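Local coordinates for protein NADH kinase POS5, mitochondrial (Saccharomyces cerevisiae, PDB 3AFO) that phosphorylates NADH and NAD(+) with ATP in yeast mitochondria, preferring NADH about twofold, and is a key source of the cellular reductant NADPH, at residues T52-E57 with F145-L150; L150-P155 with N369-F374; R172-H177 with K359-W364. All coordinates share one frame; numbering follows the deposited sequence. Where two conformers were deposited one is given.

Contact 1 (T52-E57 with F145-L150)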
# COMPACT_ATOMS: atom_id res chain seq x y z
N THR A 52 -35.54 -9.14 7.53
CA THR A 52 -35.24 -7.98 8.37
C THR A 52 -36.49 -7.12 8.55
O THR A 52 -36.98 -6.52 7.59
CB THR A 52 -33.95 -7.20 7.95
OG1 THR A 52 -34.20 -5.79 7.93
CG2 THR A 52 -33.47 -7.62 6.61
N PRO A 53 -37.03 -7.09 9.79
CA PRO A 53 -38.30 -6.46 10.14
C PRO A 53 -38.46 -5.04 9.62
O PRO A 53 -39.51 -4.72 9.06
CB PRO A 53 -38.27 -6.47 11.68
CG PRO A 53 -37.54 -7.74 12.00
CD PRO A 53 -36.46 -7.84 10.94
N SER A 54 -37.43 -4.20 9.79
CA SER A 54 -37.49 -2.83 9.31
C SER A 54 -37.85 -2.73 7.81
O SER A 54 -38.60 -1.83 7.42
CB SER A 54 -36.17 -2.09 9.59
OG SER A 54 -35.13 -2.52 8.72
N THR A 55 -37.34 -3.63 6.97
CA THR A 55 -37.60 -3.53 5.52
C THR A 55 -38.98 -4.09 5.12
O THR A 55 -39.58 -3.61 4.17
CB THR A 55 -36.49 -4.15 4.64
OG1 THR A 55 -36.54 -5.58 4.71
CG2 THR A 55 -35.10 -3.65 5.06
N ARG A 56 -39.45 -5.10 5.85
CA ARG A 56 -40.82 -5.59 5.67
C ARG A 56 -41.82 -4.50 6.11
O ARG A 56 -42.79 -4.22 5.40
CB ARG A 56 -41.02 -6.90 6.44
CG ARG A 56 -42.41 -7.53 6.29
CD ARG A 56 -42.45 -8.92 6.95
NE ARG A 56 -43.79 -9.29 7.42
CZ ARG A 56 -44.16 -10.52 7.80
NH1 ARG A 56 -43.29 -11.53 7.77
NH2 ARG A 56 -45.41 -10.74 8.21
N GLU A 57 -41.54 -3.87 7.24
CA GLU A 57 -42.35 -2.75 7.72
C GLU A 57 -42.35 -1.58 6.75
O GLU A 57 -43.41 -0.99 6.49
CB GLU A 57 -41.87 -2.29 9.10
CG GLU A 57 -42.30 -3.23 10.24
CD GLU A 57 -41.52 -3.00 11.53
OE1 GLU A 57 -41.08 -1.85 11.77
OE2 GLU A 57 -41.35 -3.97 12.30
N PHE A 145 -33.59 3.23 -1.07
CA PHE A 145 -33.75 3.71 0.30
C PHE A 145 -32.98 2.85 1.28
O PHE A 145 -33.11 1.63 1.28
CB PHE A 145 -35.23 3.70 0.72
CG PHE A 145 -36.08 4.69 -0.03
CD1 PHE A 145 -36.03 6.04 0.26
CD2 PHE A 145 -36.96 4.24 -1.02
CE1 PHE A 145 -36.84 6.95 -0.42
CE2 PHE A 145 -37.77 5.14 -1.70
CZ PHE A 145 -37.71 6.50 -1.41
N ALA A 146 -32.20 3.49 2.14
CA ALA A 146 -31.37 2.81 3.13
C ALA A 146 -32.15 2.45 4.40
O ALA A 146 -32.65 3.34 5.10
CB ALA A 146 -30.18 3.66 3.48
N LEU A 147 -32.25 1.16 4.67
CA LEU A 147 -32.84 0.68 5.91
C LEU A 147 -31.88 -0.28 6.57
O LEU A 147 -31.14 -0.98 5.89
CB LEU A 147 -34.17 -0.02 5.64
CG LEU A 147 -35.31 0.97 5.37
CD1 LEU A 147 -36.08 0.56 4.14
CD2 LEU A 147 -36.21 1.15 6.59
N GLY A 148 -31.92 -0.33 7.90
CA GLY A 148 -31.03 -1.22 8.66
C GLY A 148 -29.61 -0.69 8.65
O GLY A 148 -29.38 0.53 8.61
N THR A 149 -28.65 -1.60 8.66
CA THR A 149 -27.23 -1.25 8.68
C THR A 149 -26.88 -0.51 7.39
O THR A 149 -27.27 -0.92 6.30
CB THR A 149 -26.36 -2.50 8.86
OG1 THR A 149 -26.75 -3.17 10.07
CG2 THR A 149 -24.86 -2.13 8.96
N LEU A 150 -26.16 0.60 7.53
CA LEU A 150 -25.80 1.41 6.38
C LEU A 150 -24.80 0.75 5.43
O LEU A 150 -23.90 0.01 5.84
CB LEU A 150 -25.31 2.80 6.82
CG LEU A 150 -26.42 3.77 7.24
CD1 LEU A 150 -25.85 5.16 7.46
CD2 LEU A 150 -27.56 3.83 6.21
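Leu147 packs against Ser54 and Thr55, on the first turn of helix 53-69. Its CB comes first, lying 3.8 Å from CG2 of Thr55 and a little farther from OG of Ser54. CG stands anti to its own carbonyl carbon (chi1 -77°), which carries the branch on past the threonine methyl. From there the two methyls part: CD1 stays loosely over the Thr55 flank, 4.4 Å from its CG2, while CD2 settles 3.9 Å from the backbone O of Ser54. The contact is modest and made by van der Waals touch; the Thr55 and Leu147 side chains lie at a slant to one another. It joins neighbouring parts of the Rossmann-like N-terminal half of the NAD kinase fold: helix 53-69 follows strand 43-48, and the loop carrying Leu147 leaves strand 142-146 of the same parallel sheet. Leu147 also pairs through its backbone with Gly122, the first glycine of the family's Gly-Gly-Asp-Gly motif. On the helix, Thr55 presents CG2 to Leu147 while its OG1 hydrogen-bonds to Lys49 O. Ser54 OG makes a weak bond to OG1 of Thr52, at 3.5 Å. Beyond Leu147 the loop turns at Gly148, whose positive phi (73°) suits a glycine; its N lies 4.0 Å from OG of Ser54.

Contact 2 (L150-P155 with N369-F374). With NAI (1,4-dihydronicotinamide adenine dinucleotide), chain C.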
# COMPACT_ATOMS: atom_id res chain seq x y z
N LEU A 150 -26.16 0.60 7.53
CA LEU A 150 -25.80 1.41 6.38
C LEU A 150 -24.80 0.75 5.43
O LEU A 150 -23.90 0.01 5.84
CB LEU A 150 -25.31 2.80 6.82
CG LEU A 150 -26.42 3.77 7.24
CD1 LEU A 150 -25.85 5.16 7.46
CD2 LEU A 150 -27.56 3.83 6.21
N GLY A 151 -25.01 1.01 4.14
CA GLY A 151 -24.08 0.65 3.08
C GLY A 151 -23.66 1.94 2.43
O GLY A 151 -23.76 3.01 3.04
N PHE A 152 -23.20 1.86 1.19
CA PHE A 152 -22.67 3.02 0.49
C PHE A 152 -23.58 3.57 -0.61
O PHE A 152 -23.59 4.77 -0.84
CB PHE A 152 -21.29 2.68 -0.09
CG PHE A 152 -20.58 3.85 -0.74
CD1 PHE A 152 -19.97 4.83 0.05
CD2 PHE A 152 -20.51 3.96 -2.13
CE1 PHE A 152 -19.30 5.91 -0.53
CE2 PHE A 152 -19.83 5.03 -2.73
CZ PHE A 152 -19.23 6.02 -1.93
N LEU A 153 -24.33 2.69 -1.27
CA LEU A 153 -25.01 3.05 -2.53
C LEU A 153 -26.38 3.73 -2.42
O LEU A 153 -26.71 4.57 -3.27
CB LEU A 153 -25.09 1.83 -3.48
CG LEU A 153 -23.75 1.18 -3.87
CD1 LEU A 153 -23.96 -0.09 -4.66
CD2 LEU A 153 -22.86 2.15 -4.65
N SER A 154 -27.18 3.37 -1.42
CA SER A 154 -28.52 3.96 -1.26
C SER A 154 -28.44 5.40 -0.76
O SER A 154 -28.04 5.64 0.38
CB SER A 154 -29.37 3.13 -0.29
OG SER A 154 -29.39 1.76 -0.66
N PRO A 155 -28.84 6.38 -1.60
CA PRO A 155 -28.65 7.77 -1.18
C PRO A 155 -29.74 8.34 -0.25
O PRO A 155 -29.54 9.41 0.31
CB PRO A 155 -28.68 8.55 -2.52
CG PRO A 155 -28.76 7.51 -3.61
CD PRO A 155 -29.38 6.31 -2.97
N ASN A 369 -16.40 10.93 1.99
CA ASN A 369 -16.06 11.60 3.25
C ASN A 369 -16.82 11.07 4.46
O ASN A 369 -16.20 10.69 5.45
CB ASN A 369 -16.26 13.12 3.15
CG ASN A 369 -15.12 13.82 2.42
OD1 ASN A 369 -13.98 13.34 2.40
ND2 ASN A 369 -15.42 14.98 1.85
N GLU A 370 -18.15 11.05 4.38
CA GLU A 370 -18.99 10.76 5.55
C GLU A 370 -19.22 9.28 5.82
O GLU A 370 -19.31 8.86 6.98
CB GLU A 370 -20.34 11.48 5.47
CG GLU A 370 -20.21 13.00 5.38
CD GLU A 370 -21.54 13.72 5.55
OE1 GLU A 370 -22.58 13.05 5.77
OE2 GLU A 370 -21.54 14.97 5.48
N LEU A 371 -19.33 8.48 4.77
CA LEU A 371 -19.57 7.05 4.96
C LEU A 371 -18.29 6.23 5.04
O LEU A 371 -18.20 5.29 5.82
CB LEU A 371 -20.47 6.51 3.85
CG LEU A 371 -21.79 7.27 3.66
CD1 LEU A 371 -22.48 6.78 2.40
CD2 LEU A 371 -22.70 7.12 4.89
N LEU A 372 -17.30 6.58 4.21
CA LEU A 372 -16.05 5.81 4.15
C LEU A 372 -14.93 6.42 5.00
O LEU A 372 -13.92 5.76 5.25
CB LEU A 372 -15.59 5.62 2.71
CG LEU A 372 -16.54 4.94 1.72
CD1 LEU A 372 -15.83 4.79 0.39
CD2 LEU A 372 -17.04 3.59 2.22
N GLY A 373 -15.12 7.65 5.45
CA GLY A 373 -14.11 8.35 6.26
C GLY A 373 -12.86 8.66 5.46
O GLY A 373 -11.74 8.53 5.98
N PHE A 374 -13.04 9.05 4.20
CA PHE A 374 -11.92 9.38 3.32
C PHE A 374 -11.08 10.49 3.93
O PHE A 374 -11.63 11.49 4.39
CB PHE A 374 -12.41 9.80 1.93
CG PHE A 374 -11.34 10.42 1.08
CD1 PHE A 374 -10.36 9.62 0.47
CD2 PHE A 374 -11.29 11.80 0.87
CE1 PHE A 374 -9.36 10.19 -0.30
CE2 PHE A 374 -10.31 12.37 0.09
CZ PHE A 374 -9.34 11.57 -0.50
PA NAI C . -22.00 -8.27 1.69
O1A NAI C . -22.96 -7.70 2.69
O2A NAI C . -21.30 -9.66 2.13
O5B NAI C . -20.79 -7.32 1.43
C5B NAI C . -21.07 -6.02 1.24
C4B NAI C . -20.23 -5.20 2.16
O4B NAI C . -19.57 -4.35 1.18
C3B NAI C . -21.32 -4.38 2.84
O3B NAI C . -20.76 -3.70 3.96
C2B NAI C . -21.68 -3.40 1.72
O2B NAI C . -22.21 -2.19 2.22
C1B NAI C . -20.31 -3.11 1.10
N9A NAI C . -20.43 -2.72 -0.33
C8A NAI C . -20.98 -3.42 -1.32
N7A NAI C . -20.89 -2.72 -2.46
C5A NAI C . -20.27 -1.57 -2.19
C6A NAI C . -19.89 -0.46 -2.94
N6A NAI C . -20.13 -0.36 -4.27
N1A NAI C . -19.27 0.56 -2.31
C2A NAI C . -19.01 0.52 -1.01
N3A NAI C . -19.35 -0.52 -0.27
C4A NAI C . -19.98 -1.57 -0.83
O3 NAI C . -22.71 -8.62 0.23
PN NAI C . -23.56 -7.55 -0.61
O1N NAI C . -24.00 -6.43 0.28
O2N NAI C . -24.49 -8.38 -1.41
O5D NAI C . -22.50 -6.87 -1.65
C5D NAI C . -21.73 -7.68 -2.53
C4D NAI C . -20.32 -7.12 -2.61
O4D NAI C . -19.62 -7.60 -1.44
C3D NAI C . -19.50 -7.73 -3.74
O3D NAI C . -19.77 -7.07 -4.98
C2D NAI C . -18.06 -7.45 -3.25
O2D NAI C . -17.57 -6.24 -3.85
C1D NAI C . -18.26 -7.23 -1.72
N1N NAI C . -17.33 -8.13 -1.02
C2N NAI C . -16.33 -7.53 -0.26
C3N NAI C . -15.40 -8.30 0.42
C7N NAI C . -14.31 -7.58 1.25
O7N NAI C . -13.47 -8.19 1.91
N7N NAI C . -14.36 -6.26 1.21
C4N NAI C . -15.48 -9.70 0.34
C5N NAI C . -16.49 -10.32 -0.43
C6N NAI C . -17.42 -9.54 -1.12
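The NADH pocket of the NAD kinase fold is bordered here by the loop between strands 142-146 and 156-157, which gives it Gly151, Phe152 and Leu153. Phe152 stands between the adenine and the pair Leu371 and Leu372, all meeting its ring obliquely, the adenine and Leu372 on one side of the ring plane and Leu371 on the other. Its CG lies anti to the backbone N (chi1 -175°), which brings the end of the ring close to segment 369-374. CB is 3.3 Å from adenine C2A, and CD2 follows at 3.6 Å from N1A. Farther out, CD1 meets CD1 of Leu371 at 4.0 Å, and CE1 meets CG of Leu372, whose side chain crosses the phenylalanine at about a right angle. Replacing Phe152 by an alanine would spare CB but would probably open a gap where the ring lies between the adenine and the leucines. Asp124 holds the backbone, its two carboxylate oxygens taking the N-H groups of Phe152 and Leu153; its OD2 also bonds the dinucleotide. Leu372 packs on Phe378 of the second subunit. Leu153 adds CD2, 3.7 Å from adenine N6A. Gly151, without a side chain, brings its CA to 3.5 Å from O2B of the adenosine ribose.

Contact 3 (R172-H177 with K359-W364)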
# COMPACT_ATOMS: atom_id res chain seq x y z
N ARG A 172 -39.12 15.33 -11.87
CA ARG A 172 -38.18 16.34 -11.36
C ARG A 172 -36.88 15.77 -10.74
O ARG A 172 -36.06 16.52 -10.21
CB ARG A 172 -38.86 17.27 -10.35
CG ARG A 172 -40.06 18.05 -10.92
CD ARG A 172 -40.51 19.13 -9.95
NE ARG A 172 -41.08 18.55 -8.73
CZ ARG A 172 -42.38 18.32 -8.57
NH1 ARG A 172 -43.25 18.61 -9.54
NH2 ARG A 172 -42.83 17.79 -7.43
N ALA A 173 -36.72 14.45 -10.78
CA ALA A 173 -35.54 13.82 -10.20
C ALA A 173 -34.41 13.74 -11.21
O ALA A 173 -34.63 13.82 -12.43
CB ALA A 173 -35.88 12.42 -9.70
N LYS A 174 -33.19 13.57 -10.69
CA LYS A 174 -32.01 13.36 -11.52
C LYS A 174 -31.31 12.06 -11.12
O LYS A 174 -31.41 11.63 -9.97
CB LYS A 174 -31.05 14.54 -11.40
CG LYS A 174 -31.52 15.77 -12.18
CD LYS A 174 -30.55 16.92 -12.01
CE LYS A 174 -31.07 18.17 -12.68
NZ LYS A 174 -30.10 19.27 -12.45
N CYS A 175 -30.63 11.46 -12.09
CA CYS A 175 -29.99 10.15 -11.91
C CYS A 175 -28.51 10.20 -12.28
O CYS A 175 -28.12 10.93 -13.20
CB CYS A 175 -30.66 9.12 -12.81
SG CYS A 175 -32.34 8.66 -12.32
N LEU A 176 -27.73 9.41 -11.55
CA LEU A 176 -26.36 9.10 -11.91
C LEU A 176 -26.34 7.82 -12.74
O LEU A 176 -26.95 6.80 -12.37
CB LEU A 176 -25.51 8.90 -10.64
CG LEU A 176 -24.10 8.32 -10.80
CD1 LEU A 176 -23.10 9.41 -11.18
CD2 LEU A 176 -23.70 7.62 -9.51
N HIS A 177 -25.64 7.88 -13.86
CA HIS A 177 -25.42 6.72 -14.70
C HIS A 177 -24.26 5.87 -14.18
O HIS A 177 -23.17 6.39 -13.91
CB HIS A 177 -25.18 7.13 -16.15
CG HIS A 177 -24.94 5.97 -17.06
ND1 HIS A 177 -25.97 5.17 -17.52
CD2 HIS A 177 -23.80 5.45 -17.55
CE1 HIS A 177 -25.46 4.22 -18.29
NE2 HIS A 177 -24.15 4.36 -18.32
N LYS A 359 -29.49 12.17 -4.79
CA LYS A 359 -30.03 13.12 -3.81
C LYS A 359 -29.59 14.57 -4.05
O LYS A 359 -30.41 15.48 -4.04
CB LYS A 359 -29.65 12.69 -2.39
CG LYS A 359 -30.30 13.53 -1.30
CD LYS A 359 -30.06 12.93 0.06
CE LYS A 359 -30.60 13.85 1.15
NZ LYS A 359 -30.14 13.41 2.48
N THR A 360 -28.29 14.77 -4.26
CA THR A 360 -27.71 16.08 -4.53
C THR A 360 -26.80 15.93 -5.74
O THR A 360 -26.64 14.82 -6.26
CB THR A 360 -26.84 16.60 -3.33
OG1 THR A 360 -25.70 15.73 -3.15
CG2 THR A 360 -27.64 16.65 -2.04
N GLU A 361 -26.22 17.05 -6.17
CA GLU A 361 -25.24 17.09 -7.24
C GLU A 361 -23.83 16.79 -6.70
O GLU A 361 -22.85 16.90 -7.44
CB GLU A 361 -25.27 18.47 -7.89
CG GLU A 361 -26.68 18.99 -8.18
CD GLU A 361 -27.17 18.64 -9.58
OE1 GLU A 361 -26.34 18.20 -10.41
OE2 GLU A 361 -28.37 18.82 -9.86
N ASN A 362 -23.74 16.42 -5.42
CA ASN A 362 -22.46 16.13 -4.79
C ASN A 362 -22.46 14.91 -3.87
O ASN A 362 -21.77 14.88 -2.85
CB ASN A 362 -21.97 17.39 -4.08
CG ASN A 362 -21.68 18.54 -5.05
OD1 ASN A 362 -20.77 18.45 -5.89
ND2 ASN A 362 -22.46 19.61 -4.95
N ASP A 363 -23.23 13.89 -4.27
CA ASP A 363 -23.41 12.67 -3.47
C ASP A 363 -22.10 11.92 -3.27
O ASP A 363 -21.89 11.30 -2.23
CB ASP A 363 -24.41 11.72 -4.14
CG ASP A 363 -25.87 12.16 -3.97
OD1 ASP A 363 -26.12 13.13 -3.23
OD2 ASP A 363 -26.76 11.51 -4.56
N TRP A 364 -21.25 11.97 -4.28
CA TRP A 364 -20.04 11.18 -4.32
C TRP A 364 -19.00 11.68 -3.30
O TRP A 364 -18.52 10.91 -2.50
CB TRP A 364 -19.43 11.14 -5.73
CG TRP A 364 -18.22 10.21 -5.76
CD1 TRP A 364 -18.22 8.86 -5.58
CD2 TRP A 364 -16.86 10.59 -5.97
NE1 TRP A 364 -16.93 8.36 -5.66
CE2 TRP A 364 -16.08 9.41 -5.91
CE3 TRP A 364 -16.21 11.81 -6.22
CZ2 TRP A 364 -14.69 9.41 -6.08
CZ3 TRP A 364 -14.83 11.81 -6.39
CH2 TRP A 364 -14.08 10.62 -6.32
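The carboxylate of Glu361, in the conformer described, receives Lys174 on the syn lone pair of OE2, with NZ 3.1 Å away in a salt bridge. A second flat group, the carboxylate of Asp363, ties its own segment together. Its OD2 takes the backbone N of Lys359 at 2.8 Å, again on the syn side. Its OD1 accepts twice from one face: Thr360 N comes in on the syn side, 35° out of the plane, and Thr360 OG1 from above it, 2.6 Å off. With three donors on it, the group is probably kept ionised and its rotation fixed. Thr360 OG1 also accepts from Asn362 N at 3.1 Å, forming an ST turn. The turn precedes helix 363-370 and carries Glu361, whose end comes near the strand. The glutamate reaches Lys174 by a bend at chi2 (-93°), whereas the lysine runs fully extended beyond CG and passes its CD 3.6 Å from OE2. Glu361 was modelled in two conformers, so this exposed bridge is doubtful as a permanent tie. Strand 174-186 lies between strands 33-36 and 354-357, with Lys174 bonded through its backbone to Ala358. Segment 359-364 carries the chain from strand 354-357 into helix 363-370, whose Trp364 packs on Leu276 of the third subunit.

In the fold
Contact 1 closes first along the chain; contact 2 opens at its last residue, Leu150, and contact 3 falls wholly within the span that contact 2 bridges. Centres of contacts 1 and 2 lie about 16 Å apart, those of 2 and 3 about 15 Å, and those of 1 and 3 about 22 Å. Contacts 1 and 2 meet where Ser154 packs on Ala146 at the end of strand 142-146. Contacts 2 and 3 use opposite ends of helix 363-370 and touch through Pro155 and Lys359; both touch the third subunit. Together they link the N-terminal parallel sheet, the antiparallel sheet that holds strand 174-186, and helix 363-370, with the NADH pocket at contact 2.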